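Local coordinates for protein purine phosphoribosyltransferase (Pyrococcus horikoshii, PDB 1VDM) that probably transfers a phosphoribosyl group between phosphoribosyl pyrophosphate and a purine base, at residues 91-96 and 123-128; 85-90 and 115-120; 56-61 and 99-104. All coordinates share one frame; numbering follows the deposited sequence.

Contact 1: residues 91-96 and 123-128; sequences DVSDTG and PWTSVV
The indole of Trp124 is met at its edge by Asp94 and Thr95, both near the ring plane, while the carboxylate of Asp94 is turned 34° from that plane. Residues 91-96, with Asp90 before them, match the phosphoribosyl pyrophosphate (PRPP) motif of type I phosphoribosyltransferases, two acidic residues followed by a Ser/Thr/Gly-rich loop; residues 123-128 form a loop beside it. Trp124 NE1 donates to Asp94 OD2 at 2.9 Å, meeting the oxygen nearly end-on to its C-O bond. The 147° angle at the hydrogen shows a moderately bent bond. With CG set between its backbone N and carbonyl carbon (chi1 50°), Trp124 brings its pyrrole edge to the acid. The other oxygen, Asp94 OD1, forms a salt bridge with Lys122, so the two carboxylate oxygens have different partners and the group's rotation is restrained.

Deeper in, two hydroxyls form a chain of hydrogen bonds. Thr125 OG1 donates to Ser93 OG over 2.8 Å, and Ser93 OG in turn donates to Val127 O at 2.7 Å. Thr125 OG1 also accepts from Val127 N at 3.1 Å, which closes an ST turn. A valine in place of Thr125 would probably leave Val127 N without this acceptor and Ser93 OG without its donor, freeing the turn to shift.

The backbones are pinned by Ser126 N, which donates to Thr95 O at 3.0 Å from well above the carbonyl plane. Ser126 OG has its strongest partner in Glu100 of the adjoining helix. Gly96, at the N-cap position of that helix, has a positive phi that by itself calls for glycine, and its CA lies 3.8 Å from Ser126 OG.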
ATOM      1  N   ASP G  91       7.816  21.448  31.815  1.00 42.53           N
ATOM      2  CA  ASP G  91       8.278  22.181  30.633  1.00 43.57           C
ATOM      3  C   ASP G  91       9.220  23.347  30.972  1.00 44.46           C
ATOM      4  O   ASP G  91      10.206  23.604  30.293  1.00 44.45           O
ATOM      5  CB  ASP G  91       7.070  22.662  29.804  1.00 43.87           C
ATOM      6  CG  ASP G  91       6.050  23.392  30.679  1.00 47.50           C
ATOM      7  OD1 ASP G  91       6.165  23.291  31.902  1.00 49.92           O
ATOM      8  OD2 ASP G  91       5.134  24.002  30.130  1.00 49.06           O
ATOM      9  N   VAL G  92       8.879  24.091  32.040  1.00 44.49           N
ATOM     10  CA  VAL G  92       9.732  25.216  32.406  1.00 44.23           C
ATOM     11  C   VAL G  92       9.558  25.635  33.867  1.00 44.08           C
ATOM     12  O   VAL G  92       8.488  25.553  34.454  1.00 43.74           O
ATOM     13  CB  VAL G  92       9.400  26.394  31.487  1.00 44.43           C
ATOM     14  CG1 VAL G  92       7.957  26.841  31.714  1.00 42.12           C
ATOM     15  CG2 VAL G  92      10.332  27.557  31.772  1.00 43.56           C
ATOM     16  N   SER G  93      10.686  26.063  34.463  1.00 43.76           N
ATOM     17  CA  SER G  93      10.650  26.540  35.839  1.00 43.76           C
ATOM     18  C   SER G  93      10.583  28.067  35.883  1.00 43.76           C
ATOM     19  O   SER G  93      11.582  28.766  35.779  1.00 43.76           O
ATOM     20  CB  SER G  93      11.936  26.065  36.520  1.00 43.76           C
ATOM     21  OG  SER G  93      11.744  26.034  37.934  1.00 43.76           O
ATOM     22  N   ASP G  94       9.346  28.595  35.997  1.00 45.73           N
ATOM     23  CA  ASP G  94       9.193  30.043  35.993  1.00 47.33           C
ATOM     24  C   ASP G  94       9.433  30.642  37.379  1.00 48.09           C
ATOM     25  O   ASP G  94      10.438  31.282  37.647  1.00 48.51           O
ATOM     26  CB  ASP G  94       7.788  30.396  35.512  1.00 48.42           C
ATOM     27  CG  ASP G  94       7.795  31.838  35.027  1.00 49.64           C
ATOM     28  OD1 ASP G  94       6.919  32.179  34.232  1.00 48.73           O
ATOM     29  OD2 ASP G  94       8.668  32.597  35.441  1.00 51.02           O
ATOM     30  N   THR G  95       8.445  30.461  38.275  1.00 48.69           N
ATOM     31  CA  THR G  95       8.643  30.929  39.639  1.00 49.02           C
ATOM     32  C   THR G  95       9.067  29.798  40.576  1.00 50.22           C
ATOM     33  O   THR G  95       9.629  30.019  41.641  1.00 51.10           O
ATOM     34  CB  THR G  95       7.342  31.564  40.136  1.00 48.54           C
ATOM     35  OG1 THR G  95       6.304  30.576  40.137  1.00 48.03           O
ATOM     36  CG2 THR G  95       6.936  32.714  39.209  1.00 47.09           C
ATOM     37  N   GLY G  96       8.798  28.567  40.147  1.00 50.99           N
ATOM     38  CA  GLY G  96       9.146  27.404  40.945  1.00 51.81           C
ATOM     39  C   GLY G  96       8.015  27.078  41.890  1.00 52.25           C
ATOM     40  O   GLY G  96       8.107  26.194  42.744  1.00 52.59           O
ATOM     41  N   PRO G 123      15.533  32.825  35.111  1.00 47.34           N
ATOM     42  CA  PRO G 123      16.494  33.335  36.098  1.00 47.87           C
ATOM     43  C   PRO G 123      16.062  33.465  37.560  1.00 47.75           C
ATOM     44  O   PRO G 123      16.830  33.157  38.472  1.00 48.65           O
ATOM     45  CB  PRO G 123      16.909  34.679  35.506  1.00 46.95           C
ATOM     46  CG  PRO G 123      16.866  34.420  34.045  1.00 49.14           C
ATOM     47  CD  PRO G 123      15.570  33.647  33.886  1.00 47.40           C
ATOM     48  N   TRP G 124      14.836  33.909  37.787  1.00 46.61           N
ATOM     49  CA  TRP G 124      14.356  34.122  39.141  1.00 47.25           C
ATOM     50  C   TRP G 124      13.743  32.949  39.875  1.00 48.39           C
ATOM     51  O   TRP G 124      13.549  33.018  41.090  1.00 51.18           O
ATOM     52  CB  TRP G 124      13.329  35.248  39.134  1.00 45.50           C
ATOM     53  CG  TRP G 124      12.284  35.068  38.096  1.00 47.07           C
ATOM     54  CD1 TRP G 124      11.218  34.224  38.147  1.00 46.78           C
ATOM     55  CD2 TRP G 124      12.221  35.725  36.823  1.00 47.84           C
ATOM     56  NE1 TRP G 124      10.491  34.311  36.985  1.00 46.25           N
ATOM     57  CE2 TRP G 124      11.084  35.225  36.153  1.00 47.79           C
ATOM     58  CE3 TRP G 124      13.016  36.687  36.182  1.00 47.17           C
ATOM     59  CZ2 TRP G 124      10.719  35.656  34.871  1.00 47.72           C
ATOM     60  CZ3 TRP G 124      12.654  37.114  34.908  1.00 47.91           C
ATOM     61  CH2 TRP G 124      11.514  36.597  34.266  1.00 48.68           C
ATOM     62  N   THR G 125      13.436  31.877  39.153  1.00 48.08           N
ATOM     63  CA  THR G 125      12.819  30.694  39.753  1.00 47.92           C
ATOM     64  C   THR G 125      13.399  30.325  41.124  1.00 48.76           C
ATOM     65  O   THR G 125      14.586  30.517  41.386  1.00 48.45           O
ATOM     66  CB  THR G 125      12.979  29.478  38.831  1.00 46.18           C
ATOM     67  OG1 THR G 125      12.288  28.361  39.398  1.00 47.04           O
ATOM     68  CG2 THR G 125      14.444  29.122  38.678  1.00 44.21           C
ATOM     69  N   SER G 126      12.551  29.791  41.996  1.00 49.46           N
ATOM     70  CA  SER G 126      12.987  29.382  43.322  1.00 50.06           C
ATOM     71  C   SER G 126      13.388  27.907  43.292  1.00 49.49           C
ATOM     72  O   SER G 126      13.766  27.336  44.314  1.00 49.82           O
ATOM     73  CB  SER G 126      11.865  29.586  44.341  1.00 51.63           C
ATOM     74  OG  SER G 126      10.803  28.672  44.121  1.00 55.07           O
ATOM     75  N   VAL G 127      13.284  27.295  42.114  1.00 48.37           N
ATOM     76  CA  VAL G 127      13.646  25.892  41.933  1.00 47.63           C
ATOM     77  C   VAL G 127      14.396  25.695  40.625  1.00 46.88           C
ATOM     78  O   VAL G 127      13.790  25.472  39.569  1.00 47.50           O
ATOM     79  CB  VAL G 127      12.403  24.966  41.931  1.00 47.88           C
ATOM     80  CG1 VAL G 127      12.796  23.569  41.480  1.00 46.76           C
ATOM     81  CG2 VAL G 127      11.806  24.895  43.325  1.00 48.67           C
ATOM     82  N   VAL G 128      15.719  25.793  40.704  1.00 44.49           N
ATOM     83  CA  VAL G 128      16.564  25.610  39.538  1.00 43.99           C
ATOM     84  C   VAL G 128      16.525  24.131  39.184  1.00 45.03           C
ATOM     85  O   VAL G 128      16.688  23.271  40.055  1.00 45.81           O
ATOM     86  CB  VAL G 128      18.027  26.015  39.828  1.00 43.02           C
ATOM     87  CG1 VAL G 128      18.891  25.796  38.582  1.00 42.20           C
ATOM     88  CG2 VAL G 128      18.082  27.464  40.270  1.00 39.39           C
TER

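Contact 2: residues 85-90 and 115-120; sequences RVVIVD and KIACLA
Ala117 N donates to Ile88 O in a short, nearly straight bond (2.8 Å, N-H...O angle 172°) in the middle of this parallel strand pair. Three more backbone bonds complete the buried ladder, from Lys115 N to Val86 O (2.9 Å), from Ile88 N to Lys115 O and from Asp90 N to Ala117 O. Between them, CA-H groups point at the same carbonyls, as Val89 CA does toward Ala117 O at 3.3 Å. The strand axes diverge by 25°, the usual twist of such a sheet.

On one face, Val87 CG2 rests 4.2 Å from Ala117 CB. Val87 puts this methyl opposite its backbone N, on the side of its carbonyl carbon, and Pro40, Ala41 and Leu44 of helix 38-47 close over the neighbouring Val89. On the other face, Ile88 CB lies 4.3 Å from Ile116 CG1, and helix 97-107 covers the two isoleucines through Val102, Val106 and Ile103. Farther along this face, Cys118 SG packs 3.9 Å from Asp90 CB, before the corner of the chain at Leu119 ends the pairing.

The more open side, by contrast, is where the Lys115 side chain leaves this closely packed ladder. It bends at chi2 (68°) and carries its ammonium away from the partner strand, where it makes a long, weak ion pair with Glu113. With helix 97-107 connecting these neighbouring parallel strands, the pair forms a beta-alpha-beta crossover within the core sheet of the type I phosphoribosyltransferase fold.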
ATOM      1  N   ARG G  85      14.579   6.115  42.579  1.00 62.11           N
ATOM      2  CA  ARG G  85      15.189   7.324  42.042  1.00 60.84           C
ATOM      3  C   ARG G  85      14.073   8.055  41.305  1.00 58.98           C
ATOM      4  O   ARG G  85      13.487   7.515  40.365  1.00 57.35           O
ATOM      5  CB  ARG G  85      16.296   6.962  41.053  1.00 62.74           C
ATOM      6  CG  ARG G  85      17.097   5.738  41.453  1.00 66.00           C
ATOM      7  CD  ARG G  85      18.113   6.065  42.518  1.00 67.79           C
ATOM      8  NE  ARG G  85      19.261   6.752  41.943  1.00 69.04           N
ATOM      9  CZ  ARG G  85      19.991   6.260  40.948  1.00 69.90           C
ATOM     10  NH1 ARG G  85      19.681   5.078  40.424  1.00 69.52           N
ATOM     11  NH2 ARG G  85      21.034   6.942  40.484  1.00 69.53           N
ATOM     12  N   VAL G  86      13.768   9.275  41.723  1.00 55.66           N
ATOM     13  CA  VAL G  86      12.704  10.011  41.067  1.00 53.43           C
ATOM     14  C   VAL G  86      13.212  11.163  40.223  1.00 51.62           C
ATOM     15  O   VAL G  86      14.219  11.790  40.546  1.00 51.66           O
ATOM     16  CB  VAL G  86      11.699  10.564  42.088  1.00 53.42           C
ATOM     17  CG1 VAL G  86      10.575  11.287  41.369  1.00 52.83           C
ATOM     18  CG2 VAL G  86      11.143   9.432  42.937  1.00 54.09           C
ATOM     19  N   VAL G  87      12.518  11.417  39.120  1.00 48.67           N
ATOM     20  CA  VAL G  87      12.859  12.524  38.237  1.00 45.97           C
ATOM     21  C   VAL G  87      11.538  13.187  37.860  1.00 43.27           C
ATOM     22  O   VAL G  87      10.645  12.546  37.291  1.00 40.78           O
ATOM     23  CB  VAL G  87      13.625  12.056  36.958  1.00 45.64           C
ATOM     24  CG1 VAL G  87      12.840  10.996  36.222  1.00 46.60           C
ATOM     25  CG2 VAL G  87      13.891  13.241  36.045  1.00 43.46           C
ATOM     26  N   ILE G  88      11.405  14.459  38.234  1.00 42.15           N
ATOM     27  CA  ILE G  88      10.206  15.235  37.947  1.00 41.86           C
ATOM     28  C   ILE G  88      10.438  15.986  36.649  1.00 42.18           C
ATOM     29  O   ILE G  88      11.453  16.666  36.488  1.00 42.31           O
ATOM     30  CB  ILE G  88       9.906  16.219  39.092  1.00 41.54           C
ATOM     31  CG1 ILE G  88       9.581  15.423  40.359  1.00 42.98           C
ATOM     32  CG2 ILE G  88       8.742  17.133  38.725  1.00 41.16           C
ATOM     33  CD1 ILE G  88       9.307  16.267  41.581  1.00 43.33           C
ATOM     34  N   VAL G  89       9.502  15.835  35.716  1.00 42.00           N
ATOM     35  CA  VAL G  89       9.606  16.474  34.413  1.00 41.61           C
ATOM     36  C   VAL G  89       8.538  17.533  34.237  1.00 42.61           C
ATOM     37  O   VAL G  89       7.355  17.284  34.456  1.00 43.21           O
ATOM     38  CB  VAL G  89       9.474  15.440  33.277  1.00 41.04           C
ATOM     39  CG1 VAL G  89       9.715  16.110  31.930  1.00 38.42           C
ATOM     40  CG2 VAL G  89      10.462  14.306  33.500  1.00 40.75           C
ATOM     41  N   ASP G  90       8.975  18.721  33.839  1.00 43.47           N
ATOM     42  CA  ASP G  90       8.082  19.849  33.638  1.00 44.04           C
ATOM     43  C   ASP G  90       8.642  20.631  32.458  1.00 42.81           C
ATOM     44  O   ASP G  90       9.816  20.485  32.125  1.00 41.73           O
ATOM     45  CB  ASP G  90       8.053  20.697  34.915  1.00 45.98           C
ATOM     46  CG  ASP G  90       6.906  21.696  34.940  1.00 51.13           C
ATOM     47  OD1 ASP G  90       5.769  21.323  34.550  1.00 52.63           O
ATOM     48  OD2 ASP G  90       7.142  22.856  35.373  1.00 55.05           O
ATOM     49  N   LYS G 115      15.489  14.224  41.382  1.00 50.69           N
ATOM     50  CA  LYS G 115      16.143  15.086  40.408  1.00 47.83           C
ATOM     51  C   LYS G 115      15.038  15.799  39.644  1.00 44.87           C
ATOM     52  O   LYS G 115      13.906  15.328  39.599  1.00 43.45           O
ATOM     53  CB  LYS G 115      16.987  14.257  39.444  1.00 50.22           C
ATOM     54  CG  LYS G 115      18.447  14.668  39.385  1.00 54.04           C
ATOM     55  CD  LYS G 115      19.168  14.351  40.688  1.00 55.18           C
ATOM     56  CE  LYS G 115      20.636  14.737  40.608  1.00 56.62           C
ATOM     57  NZ  LYS G 115      21.300  14.534  41.921  1.00 60.02           N
ATOM     58  N   ILE G 116      15.363  16.932  39.040  1.00 42.95           N
ATOM     59  CA  ILE G 116      14.364  17.703  38.310  1.00 40.76           C
ATOM     60  C   ILE G 116      14.839  18.091  36.924  1.00 38.71           C
ATOM     61  O   ILE G 116      15.919  18.676  36.766  1.00 37.81           O
ATOM     62  CB  ILE G 116      13.989  18.976  39.091  1.00 42.79           C
ATOM     63  CG1 ILE G 116      13.279  18.579  40.388  1.00 43.14           C
ATOM     64  CG2 ILE G 116      13.127  19.894  38.227  1.00 43.33           C
ATOM     65  CD1 ILE G 116      13.109  19.708  41.360  1.00 42.14           C
ATOM     66  N   ALA G 117      14.019  17.766  35.927  1.00 35.39           N
ATOM     67  CA  ALA G 117      14.345  18.063  34.540  1.00 33.95           C
ATOM     68  C   ALA G 117      13.279  18.939  33.897  1.00 33.75           C
ATOM     69  O   ALA G 117      12.080  18.695  34.049  1.00 32.63           O
ATOM     70  CB  ALA G 117      14.501  16.767  33.756  1.00 32.63           C
ATOM     71  N   CYS G 118      13.733  19.958  33.173  1.00 33.10           N
ATOM     72  CA  CYS G 118      12.844  20.896  32.498  1.00 34.63           C
ATOM     73  C   CYS G 118      13.408  21.275  31.148  1.00 33.29           C
ATOM     74  O   CYS G 118      14.612  21.184  30.918  1.00 32.43           O
ATOM     75  CB  CYS G 118      12.684  22.182  33.319  1.00 36.52           C
ATOM     76  SG  CYS G 118      11.753  22.018  34.842  1.00 44.78           S
ATOM     77  N   LEU G 119      12.535  21.710  30.252  1.00 31.96           N
ATOM     78  CA  LEU G 119      12.987  22.137  28.945  1.00 33.94           C
ATOM     79  C   LEU G 119      13.702  23.476  29.107  1.00 35.32           C
ATOM     80  O   LEU G 119      14.756  23.706  28.507  1.00 35.57           O
ATOM     81  CB  LEU G 119      11.800  22.306  28.007  1.00 30.96           C
ATOM     82  CG  LEU G 119      11.036  21.032  27.659  1.00 31.73           C
ATOM     83  CD1 LEU G 119       9.766  21.384  26.878  1.00 28.75           C
ATOM     84  CD2 LEU G 119      11.956  20.119  26.842  1.00 28.73           C
ATOM     85  N   ALA G 120      13.125  24.352  29.931  1.00 37.28           N
ATOM     86  CA  ALA G 120      13.683  25.678  30.165  1.00 40.34           C
ATOM     87  C   ALA G 120      13.439  26.179  31.578  1.00 41.73           C
ATOM     88  O   ALA G 120      12.636  25.621  32.327  1.00 41.02           O
ATOM     89  CB  ALA G 120      13.098  26.669  29.168  1.00 39.02           C
TER

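Contact 3: residues 56-61 and 99-104; sequences IDVKFY and LEVVIE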
ATOM      1  N   ILE G  56       0.833  14.229  37.792  1.00 50.75           N
ATOM      2  CA  ILE G  56       0.361  15.096  38.862  1.00 50.11           C
ATOM      3  C   ILE G  56      -0.088  16.416  38.245  1.00 50.28           C
ATOM      4  O   ILE G  56       0.531  16.909  37.303  1.00 49.00           O
ATOM      5  CB  ILE G  56       1.466  15.360  39.918  1.00 49.29           C
ATOM      6  CG1 ILE G  56       0.834  15.982  41.168  1.00 49.83           C
ATOM      7  CG2 ILE G  56       2.545  16.272  39.342  1.00 48.34           C
ATOM      8  CD1 ILE G  56       1.711  15.926  42.409  1.00 48.03           C
ATOM      9  N   ASP G  57      -1.184  16.967  38.758  1.00 51.64           N
ATOM     10  CA  ASP G  57      -1.703  18.241  38.261  1.00 53.31           C
ATOM     11  C   ASP G  57      -1.910  19.175  39.444  1.00 54.02           C
ATOM     12  O   ASP G  57      -2.681  18.877  40.360  1.00 51.55           O
ATOM     13  CB  ASP G  57      -3.035  18.041  37.519  1.00 54.17           C
ATOM     14  CG  ASP G  57      -3.388  19.214  36.598  1.00 55.97           C
ATOM     15  OD1 ASP G  57      -4.385  19.098  35.842  1.00 57.75           O
ATOM     16  OD2 ASP G  57      -2.674  20.245  36.620  1.00 54.60           O
ATOM     17  N   VAL G  58      -1.201  20.296  39.428  1.00 55.75           N
ATOM     18  CA  VAL G  58      -1.311  21.285  40.493  1.00 57.37           C
ATOM     19  C   VAL G  58      -1.963  22.541  39.932  1.00 58.77           C
ATOM     20  O   VAL G  58      -1.577  23.034  38.873  1.00 60.27           O
ATOM     21  CB  VAL G  58       0.072  21.638  41.071  1.00 56.42           C
ATOM     22  CG1 VAL G  58      -0.081  22.634  42.202  1.00 57.76           C
ATOM     23  CG2 VAL G  58       0.762  20.378  41.568  1.00 55.01           C
ATOM     24  N   LYS G  59      -2.959  23.054  40.639  1.00 60.31           N
ATOM     25  CA  LYS G  59      -3.650  24.250  40.179  1.00 62.65           C
ATOM     26  C   LYS G  59      -3.716  25.316  41.274  1.00 63.26           C
ATOM     27  O   LYS G  59      -3.654  25.028  42.461  1.00 62.75           O
ATOM     28  CB  LYS G  59      -5.064  23.853  39.754  1.00 63.05           C
ATOM     29  CG  LYS G  59      -5.330  24.152  38.276  1.00 65.97           C
ATOM     30  CD  LYS G  59      -6.311  23.158  37.652  1.00 67.74           C
ATOM     31  CE  LYS G  59      -5.636  22.225  36.640  1.00 68.45           C
ATOM     32  NZ  LYS G  59      -6.318  20.933  36.632  1.00 71.72           N
ATOM     33  N   PHE G  60      -3.828  26.575  40.863  1.00 64.79           N
ATOM     34  CA  PHE G  60      -3.855  27.649  41.857  1.00 66.38           C
ATOM     35  C   PHE G  60      -5.118  28.524  41.756  1.00 68.38           C
ATOM     36  O   PHE G  60      -5.551  28.931  40.684  1.00 67.39           O
ATOM     37  CB  PHE G  60      -2.607  28.511  41.658  1.00 64.63           C
ATOM     38  CG  PHE G  60      -1.386  27.752  42.084  1.00 64.27           C
ATOM     39  CD1 PHE G  60      -0.667  27.026  41.142  1.00 63.89           C
ATOM     40  CD2 PHE G  60      -0.965  27.800  43.402  1.00 63.56           C
ATOM     41  CE1 PHE G  60       0.481  26.348  41.524  1.00 62.30           C
ATOM     42  CE2 PHE G  60       0.190  27.119  43.778  1.00 62.78           C
ATOM     43  CZ  PHE G  60       0.916  26.392  42.843  1.00 62.05           C
ATOM     44  N   TYR G  61      -5.737  28.765  42.936  1.00 72.12           N
ATOM     45  CA  TYR G  61      -6.846  29.700  43.056  1.00 74.84           C
ATOM     46  C   TYR G  61      -6.524  30.820  44.050  1.00 75.94           C
ATOM     47  O   TYR G  61      -5.575  30.757  44.823  1.00 75.43           O
ATOM     48  CB  TYR G  61      -8.079  28.915  43.506  1.00 76.77           C
ATOM     49  CG  TYR G  61      -8.288  27.740  42.612  1.00 79.28           C
ATOM     50  CD1 TYR G  61      -8.500  26.478  43.161  1.00 80.38           C
ATOM     51  CD2 TYR G  61      -8.320  27.899  41.224  1.00 79.92           C
ATOM     52  CE1 TYR G  61      -8.760  25.391  42.339  1.00 80.71           C
ATOM     53  CE2 TYR G  61      -8.570  26.811  40.401  1.00 80.25           C
ATOM     54  CZ  TYR G  61      -8.790  25.563  40.954  1.00 80.90           C
ATOM     55  OH  TYR G  61      -9.089  24.485  40.143  1.00 81.26           O
ATOM     56  N   LEU G  99       6.607  23.501  41.074  1.00 49.55           N
ATOM     57  CA  LEU G  99       7.624  22.519  41.406  1.00 49.57           C
ATOM     58  C   LEU G  99       7.768  22.270  42.904  1.00 51.81           C
ATOM     59  O   LEU G  99       7.884  21.119  43.333  1.00 52.22           O
ATOM     60  CB  LEU G  99       8.966  22.924  40.792  1.00 48.55           C
ATOM     61  CG  LEU G  99       9.071  22.634  39.290  1.00 48.04           C
ATOM     62  CD1 LEU G  99      10.395  23.117  38.731  1.00 46.86           C
ATOM     63  CD2 LEU G  99       8.927  21.140  39.073  1.00 46.34           C
ATOM     64  N   GLU G 100       7.754  23.324  43.712  1.00 53.19           N
ATOM     65  CA  GLU G 100       7.878  23.131  45.155  1.00 54.44           C
ATOM     66  C   GLU G 100       6.733  22.282  45.702  1.00 53.42           C
ATOM     67  O   GLU G 100       6.943  21.429  46.565  1.00 52.40           O
ATOM     68  CB  GLU G 100       7.944  24.479  45.882  1.00 56.71           C
ATOM     69  CG  GLU G 100       9.291  25.166  45.713  1.00 62.18           C
ATOM     70  CD  GLU G 100       9.434  26.433  46.538  1.00 65.87           C
ATOM     71  OE1 GLU G 100      10.514  27.067  46.457  1.00 67.38           O
ATOM     72  OE2 GLU G 100       8.477  26.793  47.264  1.00 67.96           O
ATOM     73  N   VAL G 101       5.525  22.504  45.198  1.00 52.33           N
ATOM     74  CA  VAL G 101       4.383  21.720  45.647  1.00 53.03           C
ATOM     75  C   VAL G 101       4.590  20.252  45.270  1.00 54.42           C
ATOM     76  O   VAL G 101       4.290  19.348  46.050  1.00 55.03           O
ATOM     77  CB  VAL G 101       3.081  22.205  44.996  1.00 53.59           C
ATOM     78  CG1 VAL G 101       1.911  21.370  45.490  1.00 54.42           C
ATOM     79  CG2 VAL G 101       2.855  23.672  45.315  1.00 54.69           C
ATOM     80  N   VAL G 102       5.109  20.023  44.065  1.00 53.97           N
ATOM     81  CA  VAL G 102       5.353  18.666  43.576  1.00 51.86           C
ATOM     82  C   VAL G 102       6.481  17.965  44.330  1.00 51.70           C
ATOM     83  O   VAL G 102       6.427  16.755  44.533  1.00 51.85           O
ATOM     84  CB  VAL G 102       5.680  18.667  42.060  1.00 49.80           C
ATOM     85  CG1 VAL G 102       5.968  17.263  41.584  1.00 48.01           C
ATOM     86  CG2 VAL G 102       4.519  19.242  41.289  1.00 49.28           C
ATOM     87  N   ILE G 103       7.500  18.710  44.745  1.00 51.02           N
ATOM     88  CA  ILE G 103       8.603  18.103  45.475  1.00 52.15           C
ATOM     89  C   ILE G 103       8.136  17.654  46.853  1.00 54.13           C
ATOM     90  O   ILE G 103       8.739  16.777  47.465  1.00 54.99           O
ATOM     91  CB  ILE G 103       9.784  19.077  45.629  1.00 50.31           C
ATOM     92  CG1 ILE G 103      10.299  19.475  44.246  1.00 50.09           C
ATOM     93  CG2 ILE G 103      10.904  18.426  46.424  1.00 48.44           C
ATOM     94  CD1 ILE G 103      11.452  20.444  44.279  1.00 49.24           C
ATOM     95  N   GLU G 104       7.050  18.248  47.333  1.00 57.39           N
ATOM     96  CA  GLU G 104       6.504  17.895  48.641  1.00 60.18           C
ATOM     97  C   GLU G 104       5.611  16.662  48.567  1.00 60.48           C
ATOM     98  O   GLU G 104       5.471  15.927  49.543  1.00 61.46           O
ATOM     99  CB  GLU G 104       5.717  19.073  49.229  1.00 61.48           C
ATOM    100  CG  GLU G 104       6.588  20.128  49.891  1.00 65.39           C
ATOM    101  CD  GLU G 104       7.157  19.667  51.226  1.00 68.14           C
ATOM    102  OE1 GLU G 104       8.060  20.351  51.758  1.00 69.69           O
ATOM    103  OE2 GLU G 104       6.695  18.625  51.748  1.00 68.10           O
TER
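Val58 divides its two methyls between two residues of the helix: CG1 lies 4.0 Å from Val101 CG1, and CG2 lies 3.9 Å from Val102 CG2. The same Val102 CG2 is also reached by Ile56 CG2 at 4.1 Å, so one methyl sits against two alternate residues of the strand. Farther along, Phe60 brings the end of its ring, CZ, to 4.2 Å from Val101 CG2 at an oblique approach. Phe60 has CG opposite its carbonyl carbon (chi1 -70°), and this carries the ring back toward the helix although its beta carbon does not aim there.

The spacing comes from the backbones. Ile56 and Val58 share a strand face, while Val101 and Val102 are successive on the helix, whose axis passes 9.3 Å from that of the strand at an angle of 133°. The helix therefore runs obliquely against the strand direction, and the side chains fill the space between.

A next shell supports these residues. Pro71 of the adjacent strand 70-73 touches Val58, Phe60 and Val101, and Thr98 borders Val58 and Phe60. Lys97, a little earlier on the helix, makes a cation-pi contact with the Phe60 ring. The strand's other face is polar: Lys59 NZ bonds to Asp57 OD1 at 2.8 Å as part of a salt bridge, approaching from above the carboxylate plane, and also reaches Thr74.

Residues 56-61 and 99-104 thus meet through carbon alone, with 195 Å² buried. Such a contact has no directional bond of its own; the fit of the apolar side chains probably helps to set how helix and strand sit, with the charge of Lys97 at the Phe60 ring and the Asp57-Lys59 salt bridge on the far face.

Overall arrangement
Helix 97-107 ties the three contacts together, their centres lying 12 to 14 Å apart. Contact 2 leads into contact 1: Ser93 N and Ala120 O, 2.9 Å apart, probably hydrogen-bond where short strands 92-93 and 120-121 carry on beyond the chain corners. Leu99, on the helix of contact 3, reaches contact 1, its CD1 3.3 Å from Ser93 OG. Contacts 2 and 3 share the core beneath the helix, Ile88 CD1 lying 3.5 Å from Val102 CG1. By analogy with type I phosphoribosyltransferases, the loop of contact 1 probably helps form the PRPP site, at the C-terminal edge of the parallel strands in contact 2; contact 3 seats the following helix.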